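Local coordinates for protein cellulase (Uncultured bacterium, PDB 3WX5) that hydrolyses internal beta-1,4-glucosidic bonds of cellulose as an endoglucanase of glycoside hydrolase family 12, at residues R29-G34 and I51-E56; W43-A48 and N72-P77; G58-T63 and L232-F237; A65-G70 and F223-G228; I144-R149 and T187-V192. All coordinates share one frame; numbering follows the deposited sequence.

Contact 1 of 5, residues R29-G34 and I51-E56; sequences RDVAGG and IEIGLE
V31 and I53 meet almost at right angles: the CG1 methyl of V31 lies 3.9 Å from I53 CG2 and also rests against the carbonyl O of G54. The rotation of V31 (chi1 -58°) sets CG1 beside its own backbone N, and from there it reaches I53 and G54 of strand 49-54. Further along, R29 contributes its hydrocarbon part and not its charge. The chain is bent at chi2 (-71°), and R29 CG slants across both I53 CD1, at 3.9 Å, and L55 CD2, at 4.1 Å, so that the aliphatic stem bridges two hydrophobic tips. L55 turns its end toward R29 although its CB does not point that way. Beyond these side chains the backbones draw together: A32 N donates to L55 O at 3.0 Å, and one water accepts from G33 N while donating to the same L55 O, giving that carbonyl two partners. D30, facing away, is paired with R37. The axes of the two short strands pass 8.6 Å apart at 32°. Strands 28-31 and 49-54 belong to different sheets, and their side chains pack between these, as in the beta-sandwich (jelly roll) of family 12; the backbone bond comes only past them, at A32 and L55.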
# COMPACT_ATOMS: atom_id res chain seq x y z
N ARG A 29 12.95 1.53 8.30
CA ARG A 29 13.85 2.69 8.25
C ARG A 29 13.06 3.95 7.94
O ARG A 29 12.18 3.95 7.08
CB ARG A 29 14.94 2.52 7.17
CG ARG A 29 16.04 1.48 7.51
CD ARG A 29 17.01 1.95 8.63
NE ARG A 29 18.13 1.02 8.82
CZ ARG A 29 18.05 -0.12 9.50
NH1 ARG A 29 16.88 -0.53 9.98
NH2 ARG A 29 19.13 -0.88 9.66
N ASP A 30 13.39 5.03 8.64
CA ASP A 30 12.99 6.35 8.20
C ASP A 30 13.79 6.73 6.97
O ASP A 30 15.00 6.47 6.91
CB ASP A 30 13.18 7.39 9.32
CG ASP A 30 12.33 7.09 10.54
OD1 ASP A 30 11.13 6.79 10.37
OD2 ASP A 30 12.85 7.19 11.67
N VAL A 31 13.11 7.32 5.98
CA VAL A 31 13.76 7.74 4.75
C VAL A 31 13.33 9.15 4.33
O VAL A 31 12.31 9.68 4.80
CB VAL A 31 13.47 6.75 3.54
CG1 VAL A 31 13.93 5.33 3.88
CG2 VAL A 31 12.00 6.79 3.18
N ALA A 32 14.11 9.74 3.41
CA ALA A 32 13.80 11.04 2.83
C ALA A 32 13.64 12.08 3.92
O ALA A 32 12.64 12.82 3.96
CB ALA A 32 12.53 10.96 1.97
N GLY A 33 14.56 12.04 4.87
CA GLY A 33 14.57 12.99 5.99
C GLY A 33 13.39 12.81 6.91
O GLY A 33 13.07 13.69 7.71
N GLY A 34 12.76 11.63 6.87
CA GLY A 34 11.66 11.35 7.78
C GLY A 34 10.29 11.51 7.14
O GLY A 34 9.28 11.29 7.79
N ILE A 51 15.13 -6.55 2.40
CA ILE A 51 15.07 -5.47 1.42
C ILE A 51 16.28 -4.55 1.56
O ILE A 51 16.68 -4.21 2.68
CB ILE A 51 13.76 -4.64 1.55
CG1 ILE A 51 13.55 -4.12 2.98
CG2 ILE A 51 12.56 -5.51 1.11
CD1 ILE A 51 12.25 -3.28 3.17
N GLU A 52 16.77 -4.07 0.42
CA GLU A 52 17.83 -3.08 0.43
C GLU A 52 17.22 -1.71 0.17
O GLU A 52 16.55 -1.50 -0.85
CB GLU A 52 18.87 -3.42 -0.64
CG GLU A 52 19.96 -2.36 -0.80
CD GLU A 52 21.01 -2.79 -1.83
OE1 GLU A 52 21.90 -3.56 -1.45
OE2 GLU A 52 20.87 -2.46 -3.03
N ILE A 53 17.36 -0.81 1.15
CA ILE A 53 16.61 0.46 1.19
C ILE A 53 17.53 1.67 0.98
O ILE A 53 18.47 1.89 1.75
CB ILE A 53 15.91 0.69 2.56
CG1 ILE A 53 15.12 -0.55 2.98
CG2 ILE A 53 14.95 1.89 2.47
CD1 ILE A 53 14.58 -0.45 4.39
N GLY A 54 17.17 2.50 0.01
CA GLY A 54 17.86 3.77 -0.21
C GLY A 54 17.38 4.77 0.83
O GLY A 54 16.19 5.05 0.92
N LEU A 55 18.28 5.24 1.68
CA LEU A 55 17.86 6.09 2.80
C LEU A 55 17.37 7.49 2.41
O LEU A 55 16.64 8.12 3.17
CB LEU A 55 18.97 6.17 3.86
CG LEU A 55 19.30 4.83 4.51
CD1 LEU A 55 20.50 4.95 5.46
CD2 LEU A 55 18.08 4.21 5.18
N GLU A 56 17.77 7.98 1.23
CA GLU A 56 17.35 9.30 0.78
C GLU A 56 16.03 9.25 0.00
O GLU A 56 15.17 10.10 0.19
CB GLU A 56 18.46 9.96 -0.05
CG GLU A 56 19.65 10.43 0.82
CD GLU A 56 20.92 10.72 0.01
OE1 GLU A 56 20.85 10.78 -1.23
OE2 GLU A 56 21.98 10.94 0.64
O HOH W 1 17.07 10.43 5.00

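Contact 2 of 5, residues W43-A48 and N72-P77; sequences WGAETA and NVAAYP
G44 and A74 bring the two loops together, their CA atoms 4.0 Å apart. G44 N donates to A74 O at 2.8 Å, but the donor stands well above the carbonyl plane, 55° out of it, and so is not on a lone pair. G44 CA also points a hydrogen at V73 O, at 3.4 Å. A CB on G44 would collide with that oxygen, which accounts for the glycine. Next to G44, A45 sets its methyl against that of A74, CB to CB 3.8 Å. W43 does most of the side-chain work. With CG held between its backbone N and carbonyl carbon (chi1 64°), the indole folds back along the 72-77 segment. V73 CG1 touches the six-membered ring of W43 at CZ2, 3.5 Å away, while V73 O lies over one face, offset toward the rim. Y76 CB approaches in the ring plane at the pyrrole edge, 3.7 Å from W43 NE1. The phenol of Y76 then leads away, and its OH is hydrogen-bonded to A121 O. V73 itself is backed by W226, and W43 by W26. Within 72-77, A74 and A75 both face L225 of the neighbouring strand 215-225, so the segment that receives W43 and G44 carries a classic beta bulge.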
# COMPACT_ATOMS: atom_id res chain seq x y z
N TRP A 43 4.32 -9.84 7.67
CA TRP A 43 3.25 -9.97 8.65
C TRP A 43 2.54 -11.32 8.65
O TRP A 43 1.97 -11.71 9.66
CB TRP A 43 2.24 -8.81 8.51
CG TRP A 43 1.52 -8.78 7.22
CD1 TRP A 43 1.78 -7.96 6.13
CD2 TRP A 43 0.36 -9.55 6.87
NE1 TRP A 43 0.85 -8.21 5.12
CE2 TRP A 43 -0.04 -9.16 5.57
CE3 TRP A 43 -0.41 -10.50 7.55
CZ2 TRP A 43 -1.13 -9.74 4.91
CZ3 TRP A 43 -1.48 -11.08 6.90
CH2 TRP A 43 -1.84 -10.69 5.60
N GLY A 44 2.64 -12.07 7.56
CA GLY A 44 1.83 -13.26 7.36
C GLY A 44 2.56 -14.60 7.32
O GLY A 44 1.95 -15.62 6.98
N ALA A 45 3.86 -14.60 7.63
CA ALA A 45 4.69 -15.81 7.62
C ALA A 45 5.97 -15.66 8.43
O ALA A 45 6.29 -14.56 8.87
CB ALA A 45 5.05 -16.22 6.16
N GLU A 46 6.72 -16.75 8.56
CA GLU A 46 8.00 -16.72 9.25
C GLU A 46 9.15 -16.93 8.29
O GLU A 46 10.30 -16.97 8.69
CB GLU A 46 8.04 -17.81 10.33
CG GLU A 46 6.72 -17.99 11.05
CD GLU A 46 6.87 -17.95 12.55
OE1 GLU A 46 7.84 -17.33 13.03
OE2 GLU A 46 6.00 -18.51 13.25
N THR A 47 8.83 -17.11 7.02
CA THR A 47 9.86 -17.15 5.94
C THR A 47 10.71 -15.88 5.79
O THR A 47 10.27 -14.75 6.05
CB THR A 47 9.26 -17.57 4.57
OG1 THR A 47 8.00 -16.89 4.36
CG2 THR A 47 8.99 -19.07 4.60
N ALA A 48 11.95 -16.06 5.32
CA ALA A 48 12.92 -15.00 5.32
C ALA A 48 12.68 -13.99 4.18
O ALA A 48 12.38 -14.37 3.04
CB ALA A 48 14.35 -15.59 5.22
N ASN A 72 -2.32 -17.36 1.22
CA ASN A 72 -2.27 -16.32 2.25
C ASN A 72 -1.09 -15.39 1.99
O ASN A 72 0.04 -15.86 1.79
CB ASN A 72 -2.06 -16.96 3.63
CG ASN A 72 -3.28 -17.70 4.12
OD1 ASN A 72 -4.38 -17.50 3.59
ND2 ASN A 72 -3.10 -18.57 5.11
N VAL A 73 -1.33 -14.08 2.04
CA VAL A 73 -0.20 -13.13 1.92
C VAL A 73 0.83 -13.35 3.04
O VAL A 73 0.49 -13.42 4.22
CB VAL A 73 -0.68 -11.68 1.94
CG1 VAL A 73 0.54 -10.71 1.94
CG2 VAL A 73 -1.60 -11.40 0.72
N ALA A 74 2.09 -13.52 2.64
CA ALA A 74 3.19 -13.70 3.58
C ALA A 74 3.73 -12.37 4.10
O ALA A 74 4.20 -12.31 5.23
CB ALA A 74 4.36 -14.48 2.91
N ALA A 75 3.71 -11.33 3.26
CA ALA A 75 4.49 -10.11 3.53
C ALA A 75 3.95 -8.99 2.66
O ALA A 75 3.45 -9.23 1.56
CB ALA A 75 5.99 -10.32 3.17
N TYR A 76 4.18 -7.76 3.10
CA TYR A 76 3.92 -6.57 2.28
C TYR A 76 5.02 -5.54 2.59
O TYR A 76 4.79 -4.55 3.29
CB TYR A 76 2.52 -6.04 2.61
CG TYR A 76 2.11 -4.77 1.84
CD1 TYR A 76 2.03 -4.75 0.45
CD2 TYR A 76 1.80 -3.60 2.53
CE1 TYR A 76 1.61 -3.58 -0.25
CE2 TYR A 76 1.41 -2.43 1.86
CZ TYR A 76 1.33 -2.41 0.48
OH TYR A 76 0.98 -1.23 -0.16
N PRO A 77 6.25 -5.81 2.14
CA PRO A 77 7.29 -4.76 2.17
C PRO A 77 6.78 -3.51 1.44
O PRO A 77 6.17 -3.62 0.37
CB PRO A 77 8.45 -5.38 1.37
CG PRO A 77 7.77 -6.44 0.47
CD PRO A 77 6.64 -6.98 1.32

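Contact 3 of 5, residues G58-T63 and L232-F237; sequences GNFILT and LKSSDF
F60 and S234 form a hydrogen-bonded pair in an antiparallel strand contact at the middle of the six-stranded sheet, where strand 60-65 runs beside strand 233-243. The two backbones exchange bonds, F60 N to S234 O at 2.9 Å and S234 N to F60 O at 2.8 Å, and L62 N continues the pattern to L232 O. I61 and K233, the adjacent non-hydrogen-bonded pair, send their side chains to the other face. On the face of F60, the S234 methylene sits over the phenyl ring in a CH-pi contact, CB 3.6 Å from the centroid and 16° off its normal. Next to F60 comes N59. Its chi1 of -65° swings the amide across to D236, whose N donates to N59 OD1 at 2.9 Å from above the carbonyl plane. A water links OD1 to F237 N, and two others link ND2 to D236 OD1 and to K233 NZ. Were N59 a leucine, D236 N would probably be left without its acceptor and the three waters without the amide that gathers them. D236 also forms a salt bridge with R109. The chemistry thus implies two kinds of hold: on the buried face F60 meets the S234 methylene while the S234 hydroxyl is satisfied by W108 NE1 and a water, and beyond the F60-S234 pair the N59 amide and its waters bind D236 and F237.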
# COMPACT_ATOMS: atom_id res chain seq x y z
N GLY A 58 14.05 6.41 -0.32
CA GLY A 58 13.16 5.34 0.11
C GLY A 58 12.95 4.25 -0.92
O GLY A 58 12.22 3.29 -0.65
N ASN A 59 13.68 4.31 -2.04
CA ASN A 59 13.62 3.21 -3.02
C ASN A 59 14.04 1.91 -2.30
O ASN A 59 14.91 1.95 -1.43
CB ASN A 59 14.59 3.42 -4.20
CG ASN A 59 14.24 4.62 -5.05
OD1 ASN A 59 13.19 5.25 -4.90
ND2 ASN A 59 15.15 4.95 -5.98
N PHE A 60 13.45 0.78 -2.68
CA PHE A 60 13.86 -0.50 -2.08
C PHE A 60 13.77 -1.66 -3.05
O PHE A 60 12.95 -1.65 -3.98
CB PHE A 60 13.15 -0.78 -0.73
CG PHE A 60 11.66 -1.06 -0.84
CD1 PHE A 60 11.19 -2.34 -1.17
CD2 PHE A 60 10.74 -0.06 -0.54
CE1 PHE A 60 9.82 -2.62 -1.27
CE2 PHE A 60 9.34 -0.33 -0.59
CZ PHE A 60 8.88 -1.61 -0.96
N ILE A 61 14.64 -2.65 -2.87
CA ILE A 61 14.57 -3.84 -3.72
C ILE A 61 14.55 -5.07 -2.83
O ILE A 61 15.22 -5.10 -1.78
CB ILE A 61 15.78 -3.88 -4.72
CG1 ILE A 61 15.71 -5.11 -5.63
CG2 ILE A 61 17.10 -3.87 -3.95
CD1 ILE A 61 16.59 -4.99 -6.89
N LEU A 62 13.72 -6.07 -3.19
CA LEU A 62 13.71 -7.36 -2.47
C LEU A 62 14.99 -8.11 -2.86
O LEU A 62 15.14 -8.54 -4.03
CB LEU A 62 12.48 -8.19 -2.85
CG LEU A 62 11.16 -7.89 -2.11
CD1 LEU A 62 11.19 -8.38 -0.65
CD2 LEU A 62 10.83 -6.40 -2.18
N THR A 63 15.90 -8.27 -1.91
CA THR A 63 17.13 -9.01 -2.17
C THR A 63 17.03 -10.45 -1.71
O THR A 63 17.84 -11.30 -2.12
CB THR A 63 18.36 -8.35 -1.50
OG1 THR A 63 18.16 -8.30 -0.09
CG2 THR A 63 18.59 -6.94 -2.04
N LEU A 232 11.90 -7.70 -7.01
CA LEU A 232 10.91 -6.63 -7.12
C LEU A 232 11.48 -5.34 -6.54
O LEU A 232 12.09 -5.37 -5.48
CB LEU A 232 9.62 -7.00 -6.38
CG LEU A 232 8.76 -8.09 -7.04
CD1 LEU A 232 7.78 -8.68 -5.98
CD2 LEU A 232 8.01 -7.52 -8.23
N LYS A 233 11.26 -4.22 -7.21
CA LYS A 233 11.85 -2.96 -6.75
C LYS A 233 10.79 -1.87 -6.73
O LYS A 233 10.03 -1.71 -7.69
CB LYS A 233 12.99 -2.52 -7.69
CG LYS A 233 13.76 -1.29 -7.19
CD LYS A 233 15.05 -1.03 -8.02
CE LYS A 233 15.80 0.23 -7.56
NZ LYS A 233 16.40 0.14 -6.18
N SER A 234 10.84 -1.05 -5.69
CA SER A 234 9.95 0.12 -5.53
C SER A 234 10.83 1.38 -5.69
O SER A 234 11.85 1.49 -5.01
CB SER A 234 9.33 0.07 -4.13
OG SER A 234 8.69 1.28 -3.71
N SER A 235 10.44 2.29 -6.59
CA SER A 235 11.22 3.53 -6.85
C SER A 235 10.36 4.79 -6.94
O SER A 235 9.20 4.73 -7.33
CB SER A 235 11.98 3.38 -8.19
OG SER A 235 12.75 2.19 -8.16
N ASP A 236 10.97 5.94 -6.65
CA ASP A 236 10.40 7.23 -7.04
C ASP A 236 9.05 7.50 -6.36
O ASP A 236 8.16 8.12 -6.95
CB ASP A 236 10.17 7.28 -8.57
CG ASP A 236 11.44 7.05 -9.40
OD1 ASP A 236 12.56 7.39 -8.95
OD2 ASP A 236 11.29 6.56 -10.55
N PHE A 237 8.88 7.02 -5.13
CA PHE A 237 7.61 7.21 -4.41
C PHE A 237 7.44 8.67 -3.98
O PHE A 237 8.39 9.30 -3.47
CB PHE A 237 7.58 6.31 -3.17
CG PHE A 237 6.30 6.39 -2.38
CD1 PHE A 237 5.10 5.89 -2.88
CD2 PHE A 237 6.32 6.88 -1.07
CE1 PHE A 237 3.95 5.87 -2.08
CE2 PHE A 237 5.18 6.83 -0.26
CZ PHE A 237 3.99 6.33 -0.77
O HOH W 2 10.07 3.05 -2.36
O HOH W 3 10.99 5.75 -3.33
O HOH W 4 14.06 7.70 -6.92
O HOH W 5 17.46 3.10 -6.27

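Contact 4 of 5, residues A65-G70 and F223-G228; sequences AEHSNG and FELWEG
H67 and L225 are turned toward each other by matching first torsions: chi1 is -53° in H67 and -58° in L225, which in both places CG beside the backbone N. The methyl CD1 of L225 consequently arrives at the imidazole edge, near the ring plane and 3.8 Å from H67 CD2. Both ring nitrogens are engaged elsewhere, ND1 with T47 and NE2 with Q49, so the ring's rotation is fixed and a carbon edge is offered to the leucine. E227, with CG anti to its backbone N (chi1 -153°), brings OE2 within 3.7 Å of S68 OG, with a water joining them. This water donates to E227 OE2 at 2.7 Å and accepts from G70 N; a second water spans OE2 and G70 O. Two backbone bonds hold the chains: G228 N to H67 O at 2.9 Å, and N69 N to W226 O at 3.0 Å. The A65 methyl lies 3.3 Å from G228 O, a buried carbonyl without a polar partner in the model. G228 adopts a positive phi, which favours glycine. In the 223-228 segment, W226 and E227 both face R117, a classic beta bulge, and this contact ties that kinked end of strand 215-225 to the loop leaving strand 60-65.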
# COMPACT_ATOMS: atom_id res chain seq x y z
N ALA A 65 13.67 -13.29 -0.74
CA ALA A 65 12.28 -13.57 -0.42
C ALA A 65 11.97 -15.04 -0.55
O ALA A 65 11.79 -15.54 -1.65
CB ALA A 65 11.32 -12.72 -1.30
N GLU A 66 11.91 -15.74 0.57
CA GLU A 66 11.73 -17.17 0.53
C GLU A 66 10.33 -17.65 0.83
O GLU A 66 10.12 -18.79 1.24
CB GLU A 66 12.75 -17.83 1.45
CG GLU A 66 14.15 -17.54 0.92
CD GLU A 66 15.24 -18.07 1.81
OE1 GLU A 66 14.91 -18.63 2.88
OE2 GLU A 66 16.42 -17.95 1.41
N HIS A 67 9.34 -16.84 0.46
CA HIS A 67 7.98 -17.13 0.88
C HIS A 67 7.39 -18.24 0.04
O HIS A 67 7.64 -18.32 -1.18
CB HIS A 67 7.11 -15.88 0.78
CG HIS A 67 7.68 -14.71 1.49
ND1 HIS A 67 8.06 -14.77 2.81
CD2 HIS A 67 8.02 -13.47 1.06
CE1 HIS A 67 8.62 -13.62 3.16
NE2 HIS A 67 8.53 -12.79 2.14
N SER A 68 6.60 -19.09 0.69
CA SER A 68 5.78 -20.05 -0.06
C SER A 68 4.55 -20.35 0.78
O SER A 68 4.53 -21.34 1.54
CB SER A 68 6.56 -21.35 -0.34
OG SER A 68 5.77 -22.22 -1.17
N ASN A 69 3.58 -19.45 0.71
CA ASN A 69 2.58 -19.29 1.79
C ASN A 69 1.20 -19.69 1.32
O ASN A 69 0.19 -19.32 1.92
CB ASN A 69 2.57 -17.84 2.26
CG ASN A 69 2.16 -17.68 3.72
OD1 ASN A 69 1.49 -16.70 4.10
ND2 ASN A 69 2.59 -18.62 4.55
N GLY A 70 1.14 -20.52 0.28
CA GLY A 70 -0.18 -20.90 -0.23
C GLY A 70 -0.93 -19.68 -0.72
O GLY A 70 -0.35 -18.82 -1.41
N PHE A 223 4.53 -4.44 -2.20
CA PHE A 223 4.24 -5.67 -2.94
C PHE A 223 3.65 -6.65 -1.94
O PHE A 223 4.31 -6.99 -0.95
CB PHE A 223 5.54 -6.26 -3.50
CG PHE A 223 6.32 -5.29 -4.38
CD1 PHE A 223 5.93 -5.09 -5.70
CD2 PHE A 223 7.36 -4.52 -3.85
CE1 PHE A 223 6.61 -4.19 -6.51
CE2 PHE A 223 8.03 -3.57 -4.66
CZ PHE A 223 7.67 -3.43 -5.99
N GLU A 224 2.44 -7.14 -2.18
CA GLU A 224 2.01 -8.28 -1.39
C GLU A 224 2.68 -9.53 -1.95
O GLU A 224 2.57 -9.83 -3.14
CB GLU A 224 0.49 -8.44 -1.36
CG GLU A 224 -0.25 -7.26 -0.70
CD GLU A 224 -1.72 -7.56 -0.44
OE1 GLU A 224 -2.49 -7.76 -1.42
OE2 GLU A 224 -2.11 -7.66 0.74
N LEU A 225 3.32 -10.30 -1.08
CA LEU A 225 4.04 -11.48 -1.54
C LEU A 225 3.34 -12.75 -1.03
O LEU A 225 3.11 -12.89 0.16
CB LEU A 225 5.48 -11.44 -1.02
CG LEU A 225 6.25 -10.19 -1.44
CD1 LEU A 225 7.64 -10.24 -0.87
CD2 LEU A 225 6.24 -10.03 -2.97
N TRP A 226 2.95 -13.64 -1.95
CA TRP A 226 2.51 -14.97 -1.55
C TRP A 226 3.65 -16.00 -1.71
O TRP A 226 3.79 -16.92 -0.91
CB TRP A 226 1.32 -15.43 -2.39
CG TRP A 226 0.00 -14.70 -2.11
CD1 TRP A 226 -1.08 -15.20 -1.43
CD2 TRP A 226 -0.42 -13.46 -2.67
NE1 TRP A 226 -2.13 -14.31 -1.50
CE2 TRP A 226 -1.76 -13.25 -2.28
CE3 TRP A 226 0.22 -12.47 -3.43
CZ2 TRP A 226 -2.47 -12.09 -2.61
CZ3 TRP A 226 -0.50 -11.32 -3.78
CH2 TRP A 226 -1.84 -11.17 -3.39
N GLU A 227 4.43 -15.85 -2.79
CA GLU A 227 5.46 -16.83 -3.12
C GLU A 227 6.61 -16.05 -3.74
O GLU A 227 6.40 -15.29 -4.69
CB GLU A 227 4.90 -17.83 -4.12
CG GLU A 227 5.52 -19.21 -4.12
CD GLU A 227 4.58 -20.21 -4.81
OE1 GLU A 227 4.39 -20.05 -6.02
OE2 GLU A 227 3.85 -20.98 -4.13
N GLY A 228 7.81 -16.18 -3.18
CA GLY A 228 8.98 -15.50 -3.78
C GLY A 228 8.95 -13.99 -3.67
O GLY A 228 8.43 -13.44 -2.69
O HOH W 6 3.09 -21.65 -1.64
O HOH W 7 1.12 -19.46 -3.36

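Contact 5 of 5, residues I144-R149 and T187-V192; sequences IWLNWR and TPVTEV
L146 and V189 share the one backbone hydrogen bond of this contact, V189 N donating to L146 O at 2.9 Å. P188 CA makes a CA-H...O contact with L146 O, 3.1 Å. L146 carries the apolar part, its CB lying 4.0 Å from V189 CG2, while its CD1 and CD2 tips reach V192 CG1, each at 3.9 Å, the two side chains crossing roughly perpendicularly. P188 lies beside N147: its CB is 3.7 Å from N147 CG, and its CD lies 4.3 Å from W148 CH2, obliquely to the ring, which also takes a cation-pi contact from R184. The amide of N147 extends alongside the carbonyl of V189, with N147 CG 3.5 Å from V189 O. Replacing N147 by a glycine would probably open a gap beside P188 CB and leave the V189 carbonyl without its neighbouring amide. L146 and N147 both face A120 of strand 117-127, a classic bulge near the end of strand 140-149. L146 further reaches W108 and W169, and V192 touches Y122. The 187-192 segment thus crosses from strand 179-185, the parallel neighbour of 140-149, into the edge strand 191-196, which is followed by helix 197-206.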
# COMPACT_ATOMS: atom_id res chain seq x y z
N ILE A 144 -4.99 -0.57 -4.27
CA ILE A 144 -4.99 -0.25 -5.70
C ILE A 144 -3.91 -1.10 -6.33
O ILE A 144 -2.73 -0.85 -6.09
CB ILE A 144 -4.67 1.22 -5.96
CG1 ILE A 144 -5.72 2.10 -5.26
CG2 ILE A 144 -4.71 1.48 -7.48
CD1 ILE A 144 -5.38 3.60 -5.23
N TRP A 145 -4.33 -2.13 -7.06
CA TRP A 145 -3.40 -3.13 -7.60
C TRP A 145 -3.00 -2.69 -9.01
O TRP A 145 -3.85 -2.53 -9.88
CB TRP A 145 -4.07 -4.51 -7.70
CG TRP A 145 -4.37 -5.22 -6.37
CD1 TRP A 145 -4.66 -4.63 -5.15
CD2 TRP A 145 -4.42 -6.64 -6.16
NE1 TRP A 145 -4.85 -5.63 -4.20
CE2 TRP A 145 -4.76 -6.86 -4.80
CE3 TRP A 145 -4.27 -7.75 -7.01
CZ2 TRP A 145 -4.85 -8.14 -4.25
CZ3 TRP A 145 -4.41 -9.04 -6.47
CH2 TRP A 145 -4.72 -9.22 -5.11
N LEU A 146 -1.70 -2.52 -9.23
CA LEU A 146 -1.18 -2.01 -10.50
C LEU A 146 -0.56 -3.09 -11.37
O LEU A 146 -0.52 -2.98 -12.60
CB LEU A 146 -0.12 -0.92 -10.24
CG LEU A 146 -0.66 0.26 -9.42
CD1 LEU A 146 0.49 1.17 -9.07
CD2 LEU A 146 -1.77 1.02 -10.19
N ASN A 147 -0.07 -4.16 -10.73
CA ASN A 147 0.66 -5.21 -11.44
C ASN A 147 0.73 -6.44 -10.51
O ASN A 147 0.40 -6.36 -9.33
CB ASN A 147 2.08 -4.70 -11.81
CG ASN A 147 2.60 -5.29 -13.12
OD1 ASN A 147 3.25 -4.60 -13.95
ND2 ASN A 147 2.36 -6.58 -13.30
N TRP A 148 1.01 -7.61 -11.07
CA TRP A 148 0.93 -8.86 -10.29
C TRP A 148 1.42 -10.01 -11.16
O TRP A 148 1.64 -9.84 -12.36
CB TRP A 148 -0.52 -9.15 -9.86
CG TRP A 148 -1.44 -9.34 -11.04
CD1 TRP A 148 -1.64 -10.50 -11.76
CD2 TRP A 148 -2.26 -8.34 -11.65
NE1 TRP A 148 -2.55 -10.28 -12.77
CE2 TRP A 148 -2.92 -8.95 -12.75
CE3 TRP A 148 -2.47 -6.98 -11.40
CZ2 TRP A 148 -3.77 -8.24 -13.60
CZ3 TRP A 148 -3.30 -6.26 -12.27
CH2 TRP A 148 -3.93 -6.91 -13.36
N ARG A 149 1.60 -11.17 -10.54
CA ARG A 149 1.93 -12.37 -11.27
C ARG A 149 1.31 -13.53 -10.55
O ARG A 149 1.28 -13.54 -9.33
CB ARG A 149 3.44 -12.55 -11.32
CG ARG A 149 3.85 -13.79 -12.09
CD ARG A 149 5.36 -13.96 -12.13
NE ARG A 149 5.73 -15.31 -12.56
CZ ARG A 149 5.89 -15.67 -13.83
NH1 ARG A 149 5.74 -14.76 -14.80
NH2 ARG A 149 6.23 -16.92 -14.12
N THR A 187 -5.72 -3.45 -16.96
CA THR A 187 -4.41 -3.90 -17.44
C THR A 187 -3.28 -3.39 -16.57
O THR A 187 -3.34 -2.27 -16.04
CB THR A 187 -4.13 -3.47 -18.91
OG1 THR A 187 -4.14 -2.05 -19.00
CG2 THR A 187 -5.21 -4.03 -19.85
N PRO A 188 -2.23 -4.20 -16.40
CA PRO A 188 -1.14 -3.83 -15.47
C PRO A 188 -0.27 -2.68 -16.00
O PRO A 188 -0.19 -2.50 -17.21
CB PRO A 188 -0.34 -5.12 -15.30
CG PRO A 188 -0.73 -5.99 -16.50
CD PRO A 188 -2.07 -5.56 -16.97
N VAL A 189 0.31 -1.88 -15.10
CA VAL A 189 1.31 -0.88 -15.46
C VAL A 189 2.55 -1.04 -14.58
O VAL A 189 2.53 -1.79 -13.61
CB VAL A 189 0.78 0.56 -15.25
CG1 VAL A 189 -0.27 0.93 -16.31
CG2 VAL A 189 0.24 0.75 -13.84
N THR A 190 3.61 -0.29 -14.90
CA THR A 190 4.82 -0.32 -14.08
C THR A 190 5.09 1.04 -13.44
O THR A 190 6.09 1.20 -12.76
CB THR A 190 6.04 -0.79 -14.89
OG1 THR A 190 6.21 0.05 -16.05
CG2 THR A 190 5.81 -2.24 -15.35
N GLU A 191 4.23 2.02 -13.69
CA GLU A 191 4.43 3.34 -13.11
C GLU A 191 3.12 4.10 -13.10
O GLU A 191 2.26 3.88 -13.94
CB GLU A 191 5.47 4.09 -13.95
CG GLU A 191 5.80 5.49 -13.48
CD GLU A 191 6.97 6.11 -14.27
OE1 GLU A 191 7.40 5.50 -15.28
OE2 GLU A 191 7.48 7.18 -13.86
N VAL A 192 2.94 4.95 -12.09
CA VAL A 192 1.88 5.94 -12.08
C VAL A 192 2.47 7.31 -11.76
O VAL A 192 3.43 7.43 -10.99
CB VAL A 192 0.75 5.61 -11.04
CG1 VAL A 192 0.06 4.29 -11.37
CG2 VAL A 192 1.32 5.56 -9.61

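How the contacts relate
Contacts 2 and 4 are nearly one unit, their centres 6 Å apart: T47 OG1 and H67 ND1 are 2.6 Å apart, and A74 N meets L225 O at 2.8 Å. Contact 3 lies in the middle of the six-stranded sheet, and contact 1 adjoins it through the neighbouring strand 49-54, with G54 N and N59 O 2.7 Å apart and centres 10 Å apart. F223 packs against F60 and S234, linking contacts 3 and 4 across the sandwich. Contact 5 touches contact 4 where W145 meets W226 and E224, their centres 18 Å apart. Strands 117-127, 140-149 and 215-225 belong to the sheet that, in family 12, probably lines the substrate cleft; contacts 4 and 5 lie at strand ends of that sheet.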